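Local coordinates for phosphoribosylaminoimidazole-succinocarboxamide synthase (Pyrococcus horikoshii, PDB 3U55), which catalyses the ATP-dependent ligation of L-aspartate to a carboxyaminoimidazole ribotide to give SAICAR, a step of de novo purine biosynthesis, at residues V95-L100 against L106-E111; K155-L160 against V172-E177. All coordinates share one frame; numbering follows the deposited sequence.

Contact 1. Residues V95-L100 against L106-E111; sequences VVAGSL and LPEGYE. With SO4 (sulfate ion), chain B.
V96 sits against segment 106-111, which holds the P107-Y110 turn, and its side chain touches that segment from the branch point outward. CB lies 3.4 Å from P107 O. CG1, held anti to the backbone N (chi1 174°), passes beside the same carbonyl and L106 O, while CG2 packs 3.7 Å from Y110 CB and also rests on L106 CD1. The beta-branched valine thus sends one methyl to the carbonyls and the other to the side chains, and L106 in turn lays CD2 over one face of the Y110 ring, offset toward its rim.

The backbone of V96 takes part in both hydrogen bonds: its N donates to Y110 O in the carbonyl plane (2.8 Å, 168° at the hydrogen), and G109 N donates to V96 O. P107 to Y110 form a type II beta turn, closed by Y110 N on P107 O. G109 suits its third position, where a side chain would be jammed against the preceding carbonyl.

On the other flank, the chain of E108 bends at chi2 and brings its carboxylate alongside A97. OE2 accepts from a water that itself accepts from G98 N, and K101 gives this carboxylate a salt bridge. Beyond it, S99 N donates to O1 of a sulfate probably picked up from the crystallisation liquor; R93 and R198 also bind the ion, and G98, lacking CB, lets it come close. V95 and E111, a non-hydrogen-bonded antiparallel pair, continue the pairing of strands 84-93 and 111-121 into the long loop that joins them.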
loop_
_atom_site.group_PDB
_atom_site.type_symbol
_atom_site.label_atom_id
_atom_site.label_comp_id
_atom_site.label_asym_id
_atom_site.label_seq_id
_atom_site.Cartn_x
_atom_site.Cartn_y
_atom_site.Cartn_z
ATOM N N VAL A 95 -1.413 16.712 -6.257
ATOM C CA VAL A 95 -0.364 17.516 -5.643
ATOM C C VAL A 95 -0.004 16.848 -4.322
ATOM O O VAL A 95 -0.888 16.317 -3.636
ATOM C CB VAL A 95 -0.860 18.961 -5.403
ATOM C CG1 VAL A 95 0.174 19.790 -4.653
ATOM C CG2 VAL A 95 -1.234 19.626 -6.722
ATOM N N VAL A 96 1.284 16.848 -3.971
ATOM C CA VAL A 96 1.731 16.214 -2.720
ATOM C C VAL A 96 1.249 17.001 -1.493
ATOM O O VAL A 96 1.472 18.212 -1.372
ATOM C CB VAL A 96 3.271 16.000 -2.675
ATOM C CG1 VAL A 96 3.712 15.491 -1.323
ATOM C CG2 VAL A 96 3.717 15.019 -3.768
ATOM N N ALA A 97 0.567 16.290 -0.599
ATOM C CA ALA A 97 0.053 16.850 0.646
ATOM C C ALA A 97 -0.289 15.693 1.573
ATOM O O ALA A 97 -0.309 14.539 1.144
ATOM C CB ALA A 97 -1.190 17.704 0.374
ATOM N N GLY A 98 -0.541 16.005 2.843
ATOM C CA GLY A 98 -1.009 15.016 3.814
ATOM C C GLY A 98 -0.104 13.813 3.990
ATOM O O GLY A 98 1.122 13.950 4.051
ATOM N N SER A 99 -0.717 12.629 4.052
ATOM C CA SER A 99 -0.000 11.380 4.357
ATOM C C SER A 99 1.010 10.967 3.284
ATOM O O SER A 99 1.926 10.196 3.557
ATOM C CB SER A 99 -0.986 10.227 4.628
ATOM O OG SER A 99 -1.500 9.680 3.423
ATOM N N LEU A 100 0.847 11.481 2.067
ATOM C CA LEU A 100 1.761 11.133 0.978
ATOM C C LEU A 100 3.204 11.536 1.289
ATOM O O LEU A 100 4.146 10.863 0.862
ATOM C CB LEU A 100 1.300 11.731 -0.356
ATOM C CG LEU A 100 2.076 11.309 -1.615
ATOM C CD1 LEU A 100 2.106 9.789 -1.796
ATOM C CD2 LEU A 100 1.504 11.991 -2.851
ATOM N N LEU A 106 8.809 13.692 -0.957
ATOM C CA LEU A 106 8.507 14.833 -1.807
ATOM C C LEU A 106 7.908 15.944 -0.970
ATOM O O LEU A 106 7.205 15.669 0.002
ATOM C CB LEU A 106 7.538 14.423 -2.917
ATOM C CG LEU A 106 7.956 13.268 -3.837
ATOM C CD1 LEU A 106 6.816 12.920 -4.784
ATOM C CD2 LEU A 106 9.235 13.596 -4.611
ATOM N N PRO A 107 8.180 17.210 -1.340
ATOM C CA PRO A 107 7.657 18.299 -0.516
ATOM C C PRO A 107 6.175 18.572 -0.738
ATOM O O PRO A 107 5.658 18.335 -1.828
ATOM C CB PRO A 107 8.491 19.510 -0.964
ATOM C CG PRO A 107 8.886 19.194 -2.362
ATOM C CD PRO A 107 9.084 17.698 -2.400
ATOM N N GLU A 108 5.505 19.071 0.299
ATOM C CA GLU A 108 4.159 19.624 0.169
ATOM C C GLU A 108 4.120 20.582 -1.023
ATOM O O GLU A 108 4.957 21.486 -1.129
ATOM C CB GLU A 108 3.787 20.383 1.449
ATOM C CG GLU A 108 2.439 21.105 1.402
ATOM C CD GLU A 108 1.359 20.438 2.244
ATOM O OE1 GLU A 108 0.212 20.931 2.224
ATOM O OE2 GLU A 108 1.648 19.433 2.932
ATOM N N GLY A 109 3.165 20.386 -1.927
ATOM C CA GLY A 109 3.072 21.252 -3.103
ATOM C C GLY A 109 3.724 20.689 -4.352
ATOM O O GLY A 109 3.557 21.242 -5.439
ATOM N N TYR A 110 4.478 19.603 -4.204
ATOM C CA TYR A 110 5.086 18.936 -5.360
ATOM C C TYR A 110 3.987 18.523 -6.335
ATOM O O TYR A 110 2.994 17.898 -5.944
ATOM C CB TYR A 110 5.903 17.732 -4.909
ATOM C CG TYR A 110 6.730 17.039 -5.972
ATOM C CD1 TYR A 110 8.102 17.314 -6.114
ATOM C CD2 TYR A 110 6.157 16.084 -6.815
ATOM C CE1 TYR A 110 8.876 16.654 -7.082
ATOM C CE2 TYR A 110 6.920 15.424 -7.781
ATOM C CZ TYR A 110 8.277 15.718 -7.906
ATOM O OH TYR A 110 9.015 15.053 -8.850
ATOM N N GLU A 111 4.169 18.915 -7.593
ATOM C CA GLU A 111 3.248 18.585 -8.676
ATOM C C GLU A 111 3.554 17.193 -9.196
ATOM O O GLU A 111 4.639 16.945 -9.731
ATOM C CB GLU A 111 3.403 19.603 -9.809
ATOM C CG GLU A 111 2.403 19.459 -10.935
ATOM C CD GLU A 111 1.297 20.478 -10.834
ATOM O OE1 GLU A 111 0.583 20.486 -9.801
ATOM O OE2 GLU A 111 1.156 21.280 -11.787
HETATM S S SO4 B . -4.370 12.081 4.000
HETATM O O1 SO4 B . -3.382 12.703 3.137
HETATM O O2 SO4 B . -5.566 12.911 4.089
HETATM O O3 SO4 B . -4.692 10.766 3.444
HETATM O O4 SO4 B . -3.819 11.930 5.340
HETATM O O HOH W 1 -0.936 18.671 3.788
#

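Contact 2. Residues K155-L160 against V172-E177; sequences KVNEIL and VDFKLE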
loop_
_atom_site.group_PDB
_atom_site.type_symbol
_atom_site.label_atom_id
_atom_site.label_comp_id
_atom_site.label_asym_id
_atom_site.label_seq_id
_atom_site.Cartn_x
_atom_site.Cartn_y
_atom_site.Cartn_z
ATOM N N LYS A 155 -11.478 9.408 -13.727
ATOM C CA LYS A 155 -12.375 10.256 -14.523
ATOM C C LYS A 155 -12.963 11.390 -13.670
ATOM O O LYS A 155 -12.942 12.558 -14.079
ATOM C CB LYS A 155 -13.482 9.428 -15.191
ATOM C CG LYS A 155 -14.485 10.273 -15.967
ATOM C CD LYS A 155 -15.457 9.441 -16.784
ATOM C CE LYS A 155 -16.544 10.355 -17.356
ATOM N NZ LYS A 155 -17.548 9.597 -18.160
ATOM N N VAL A 156 -13.473 11.040 -12.488
ATOM C CA VAL A 156 -13.944 12.023 -11.502
ATOM C C VAL A 156 -12.878 13.086 -11.264
ATOM O O VAL A 156 -13.173 14.290 -11.265
ATOM C CB VAL A 156 -14.324 11.346 -10.159
ATOM C CG1 VAL A 156 -14.552 12.390 -9.050
ATOM C CG2 VAL A 156 -15.571 10.454 -10.344
ATOM N N ASN A 157 -11.641 12.638 -11.068
ATOM C CA ASN A 157 -10.525 13.561 -10.888
ATOM C C ASN A 157 -10.440 14.573 -12.026
ATOM O O ASN A 157 -10.389 15.767 -11.765
ATOM C CB ASN A 157 -9.213 12.806 -10.729
ATOM C CG ASN A 157 -8.034 13.728 -10.411
ATOM O OD1 ASN A 157 -8.143 14.661 -9.610
ATOM N ND2 ASN A 157 -6.898 13.459 -11.045
ATOM N N GLU A 158 -10.451 14.098 -13.273
ATOM C CA GLU A 158 -10.355 14.995 -14.435
ATOM C C GLU A 158 -11.472 16.041 -14.450
ATOM O O GLU A 158 -11.206 17.233 -14.631
ATOM C CB GLU A 158 -10.334 14.202 -15.750
ATOM C CG GLU A 158 -9.058 13.387 -15.978
ATOM C CD GLU A 158 -7.788 14.229 -15.921
ATOM O OE1 GLU A 158 -6.943 13.983 -15.026
ATOM O OE2 GLU A 158 -7.639 15.144 -16.759
ATOM N N ILE A 159 -12.709 15.589 -14.253
ATOM C CA ILE A 159 -13.887 16.464 -14.240
ATOM C C ILE A 159 -13.808 17.526 -13.147
ATOM O O ILE A 159 -14.013 18.716 -13.420
ATOM C CB ILE A 159 -15.203 15.661 -14.059
ATOM C CG1 ILE A 159 -15.382 14.657 -15.203
ATOM C CG2 ILE A 159 -16.410 16.608 -13.957
ATOM C CD1 ILE A 159 -16.139 13.388 -14.805
ATOM N N LEU A 160 -13.516 17.099 -11.919
ATOM C CA LEU A 160 -13.452 18.022 -10.784
ATOM C C LEU A 160 -12.294 19.006 -10.906
ATOM O O LEU A 160 -12.484 20.202 -10.698
ATOM C CB LEU A 160 -13.369 17.270 -9.451
ATOM C CG LEU A 160 -14.547 16.370 -9.061
ATOM C CD1 LEU A 160 -14.250 15.723 -7.712
ATOM C CD2 LEU A 160 -15.868 17.140 -9.010
ATOM N N VAL A 172 -6.139 19.422 -4.984
ATOM C CA VAL A 172 -4.899 18.802 -4.523
ATOM C C VAL A 172 -5.034 17.278 -4.401
ATOM O O VAL A 172 -4.213 16.517 -4.938
ATOM C CB VAL A 172 -4.446 19.432 -3.191
ATOM C CG1 VAL A 172 -3.398 18.571 -2.499
ATOM C CG2 VAL A 172 -3.932 20.867 -3.435
ATOM N N ASP A 173 -6.069 16.855 -3.679
ATOM C CA ASP A 173 -6.440 15.445 -3.563
ATOM C C ASP A 173 -7.899 15.356 -3.123
ATOM O O ASP A 173 -8.518 16.378 -2.814
ATOM C CB ASP A 173 -5.498 14.666 -2.613
ATOM C CG ASP A 173 -5.484 15.211 -1.173
ATOM O OD1 ASP A 173 -6.557 15.461 -0.580
ATOM O OD2 ASP A 173 -4.378 15.350 -0.617
ATOM N N PHE A 174 -8.450 14.145 -3.117
ATOM C CA PHE A 174 -9.804 13.914 -2.600
ATOM C C PHE A 174 -10.012 12.442 -2.290
ATOM O O PHE A 174 -9.279 11.583 -2.794
ATOM C CB PHE A 174 -10.894 14.441 -3.561
ATOM C CG PHE A 174 -10.891 13.785 -4.909
ATOM C CD1 PHE A 174 -11.765 12.741 -5.188
ATOM C CD2 PHE A 174 -10.011 14.206 -5.905
ATOM C CE1 PHE A 174 -11.771 12.118 -6.435
ATOM C CE2 PHE A 174 -10.012 13.593 -7.166
ATOM C CZ PHE A 174 -10.894 12.537 -7.427
ATOM N N LYS A 175 -11.006 12.166 -1.451
ATOM C CA LYS A 175 -11.308 10.811 -1.006
ATOM C C LYS A 175 -12.716 10.417 -1.434
ATOM O O LYS A 175 -13.677 11.161 -1.195
ATOM C CB LYS A 175 -11.169 10.725 0.512
ATOM C CG LYS A 175 -11.275 9.317 1.078
ATOM N N LEU A 176 -12.825 9.253 -2.071
ATOM C CA LEU A 176 -14.116 8.710 -2.491
ATOM C C LEU A 176 -14.449 7.391 -1.810
ATOM O O LEU A 176 -13.560 6.649 -1.381
ATOM C CB LEU A 176 -14.146 8.481 -4.005
ATOM C CG LEU A 176 -13.887 9.644 -4.969
ATOM C CD1 LEU A 176 -13.938 9.126 -6.404
ATOM C CD2 LEU A 176 -14.854 10.812 -4.778
ATOM N N GLU A 177 -15.743 7.103 -1.729
ATOM C CA GLU A 177 -16.219 5.771 -1.362
ATOM C C GLU A 177 -17.189 5.313 -2.444
ATOM O O GLU A 177 -17.760 6.132 -3.155
ATOM C CB GLU A 177 -16.888 5.784 0.017
ATOM C CG GLU A 177 -15.983 6.317 1.131
ATOM C CD GLU A 177 -16.521 6.048 2.530
ATOM O OE1 GLU A 177 -17.523 5.316 2.670
ATOM O OE2 GLU A 177 -15.923 6.566 3.493
#
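The F174 ring meets helix residues 155-160 with its far rim. N157 CB lies in the ring plane at the edge, 3.7 Å from F174 CZ, and N157 OD1 approaches near that plane, 3.3 Å from F174 CE2; L176 CG, from the ring's own strand, is also at the edge. V156 CG1 comes obliquely to F174 CE1, at 3.8 Å. The amide plane of N157 is turned 34° from the ring.

CB of F174 already points to the helix, and chi1 61° sets CG between the backbone N and the carbonyl carbon, presenting the ring rim to V156 and N157; the long flat side chain bridges axes 10.4 Å apart. L176, two residues on and on the same side of the strand, fills the neighbouring place with CD1 4.2 Å from V156 CG1. A short branched residue such as V156 can touch both. V156 also packs on L60 of helix 45-62, while F174 touches V92 and C197 of the adjoining strands; an aromatic side chain suits this buried setting.

N157 is the one polar side chain in the interface. Its CB and CA provide apolar surface for the ring, and its amide oxygen accepts a hydrogen bond from N94 ND2. The oxygen also lies at the C-H rim of the ring, which is probably weakly favourable. With no hydrogen bond across the segments, packing and burial probably supply most of the cohesion of this helix-on-sheet contact.

How the contacts relate
Contact 2 belongs to the core, its centre about 7 Å from the centre of the chain, where helix 143-165 packs on strand 169-180 mainly through apolar side chains, with one asparagine amide at a ring edge. Contact 1, its centre about 18 Å from that of the chain, is partly buried: backbone hydrogen bonds and a water bridge act beside apolar packing, and a sulfate sits at the flank of segment 95-100. The two touch where the loop following strand 84-93 still runs beside strand 169-180: V95 N lies 3.1 Å from V172 O, a probable hydrogen bond, and A97 CB packs 3.7 Å from V172 CG1. R198 joins both neighbourhoods, binding the sulfate and pairing with D173.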